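PDB 1QYD: bifunctional pinoresinol-lariciresinol reductase 1 from Thuja plicata, which catalyses the NADPH-dependent, enantioselective reduction of pinoresinol to lariciresinol and on to secoisolariciresinol in plant lignan biosynthesis. Local coordinates for residues 79-84 against 111-116. Sequence-based numbering, arbitrary orientation.
Sequences VVISAL and RFLPSE
Where the strand pairing gives out, S115 carries the contact one step further with its side chain: its OG donates to the backbone O of L84 at 3.0 Å. The hydroxyl comes from above the carbonyl plane, 65° out of it, rather than from the direction of a lone pair. S115 reaches that carbonyl because OG stands anti to its backbone N (chi1 -178°), and its backbone forms the centre of an inverse gamma turn. The proline just before it, P114, has no amide hydrogen, and the O atoms of S82 and P114, both acceptors, face each other without a bond.

Upstream, strands 79-82 and 111-113 run parallel, their axes 7° apart. V80 N donates to R111 O, L113 N to V80 O at 3.1 Å, and S82 N to L113 O at 2.9 Å, all nearly straight. On one side of the sheet the F112 ring turns its edge to the V80 backbone, with CD1 3.1 Å from V80 O. The V80 methyls come obliquely from one side of the ring plane onto its CD1-CE1 bond, CG1 lying 3.5 Å from F112 CD1 and CG2 near CE1. I103 of helix 96-105 packs on both residues. On the opposite face of the sheet, V79 CG1 meets R111 CB at 3.8 Å and, more loosely, L113 CD1. The R111 chain bends away from V79, and its guanidinium group bonds to T153, T213 and the O of D210.

These strands and helix 96-105 make a beta-alpha-beta unit of the Rossmann-type domain, with 111-113 at the sheet's outer edge within the chain. A83 lies beside G17, an inferred NADP(+)-binding residue. Beyond S82, then, a side-chain hydroxyl rather than backbone pairing links the two loops, close to the probable cofactor site.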
# COMPACT_ATOMS: atom_id res chain seq x y z
N VAL A 79 9.35 23.45 -15.57
CA VAL A 79 9.53 22.05 -15.29
C VAL A 79 9.07 21.76 -13.86
O VAL A 79 9.03 22.67 -13.04
CB VAL A 79 11.02 21.73 -15.50
CG1 VAL A 79 11.17 20.22 -15.51
CG2 VAL A 79 11.54 22.33 -16.83
N VAL A 80 8.58 20.55 -13.57
CA VAL A 80 8.29 20.04 -12.23
C VAL A 80 8.98 18.66 -12.11
O VAL A 80 8.83 17.75 -12.93
CB VAL A 80 6.76 19.88 -11.95
CG1 VAL A 80 6.07 19.38 -13.19
CG2 VAL A 80 6.50 18.86 -10.82
N ILE A 81 9.80 18.53 -11.07
CA ILE A 81 10.52 17.29 -10.81
C ILE A 81 10.00 16.71 -9.52
O ILE A 81 10.00 17.39 -8.50
CB ILE A 81 12.03 17.59 -10.72
CG1 ILE A 81 12.53 18.10 -12.05
CG2 ILE A 81 12.81 16.30 -10.47
CD1 ILE A 81 13.97 18.59 -11.90
N SER A 82 9.48 15.49 -9.53
CA SER A 82 9.10 14.85 -8.29
C SER A 82 10.13 13.83 -7.79
O SER A 82 10.42 12.85 -8.47
CB SER A 82 7.79 14.17 -8.49
OG SER A 82 7.53 13.19 -7.49
N ALA A 83 10.68 14.00 -6.58
CA ALA A 83 11.59 13.01 -5.98
C ALA A 83 10.96 12.44 -4.73
O ALA A 83 11.61 12.12 -3.74
CB ALA A 83 12.91 13.67 -5.62
N LEU A 84 9.63 12.34 -4.79
CA LEU A 84 8.76 11.86 -3.72
C LEU A 84 8.89 10.38 -3.43
O LEU A 84 8.37 9.57 -4.19
CB LEU A 84 7.27 12.18 -4.08
CG LEU A 84 6.75 13.56 -3.60
CD1 LEU A 84 5.38 13.94 -4.15
CD2 LEU A 84 6.73 13.46 -2.09
N ARG A 111 7.82 20.12 -19.00
CA ARG A 111 8.39 18.83 -18.60
C ARG A 111 8.15 18.47 -17.16
O ARG A 111 8.37 19.23 -16.22
CB ARG A 111 9.90 18.76 -18.74
CG ARG A 111 10.43 17.34 -18.90
CD ARG A 111 10.04 16.77 -20.25
NE ARG A 111 10.50 17.58 -21.36
CZ ARG A 111 11.69 17.39 -21.91
NH1 ARG A 111 12.53 16.45 -21.48
NH2 ARG A 111 12.00 18.14 -22.96
N PHE A 112 7.76 17.21 -17.06
CA PHE A 112 7.55 16.53 -15.80
C PHE A 112 8.39 15.25 -15.77
O PHE A 112 8.31 14.41 -16.68
CB PHE A 112 6.11 16.18 -15.68
CG PHE A 112 5.77 15.51 -14.37
CD1 PHE A 112 6.36 15.92 -13.18
CD2 PHE A 112 4.80 14.51 -14.36
CE1 PHE A 112 5.97 15.32 -11.98
CE2 PHE A 112 4.41 13.91 -13.17
CZ PHE A 112 5.00 14.32 -11.97
N LEU A 113 9.22 15.21 -14.72
CA LEU A 113 10.10 14.09 -14.38
C LEU A 113 9.61 13.46 -13.07
O LEU A 113 9.76 14.09 -12.02
CB LEU A 113 11.56 14.56 -14.23
CG LEU A 113 12.40 14.82 -15.49
CD1 LEU A 113 12.14 16.19 -15.97
CD2 LEU A 113 13.91 14.76 -15.20
N PRO A 114 8.94 12.28 -13.09
CA PRO A 114 8.40 11.55 -11.93
C PRO A 114 9.41 11.02 -10.93
O PRO A 114 10.61 11.22 -11.10
CB PRO A 114 7.58 10.38 -12.45
CG PRO A 114 7.32 10.75 -13.85
CD PRO A 114 8.54 11.57 -14.29
N SER A 115 8.90 10.35 -9.89
CA SER A 115 9.73 9.73 -8.88
C SER A 115 10.04 8.32 -9.35
O SER A 115 9.33 7.36 -9.06
CB SER A 115 9.03 9.65 -7.56
OG SER A 115 9.98 9.08 -6.69
N GLU A 116 11.12 8.33 -10.15
CA GLU A 116 11.76 7.20 -10.80
C GLU A 116 13.06 6.95 -10.02
O GLU A 116 13.05 6.64 -8.83
CB GLU A 116 12.02 7.60 -12.26
CG GLU A 116 10.81 7.68 -13.18
CD GLU A 116 10.15 6.33 -13.45
OE1 GLU A 116 10.80 5.47 -14.04
OE2 GLU A 116 9.00 6.14 -13.07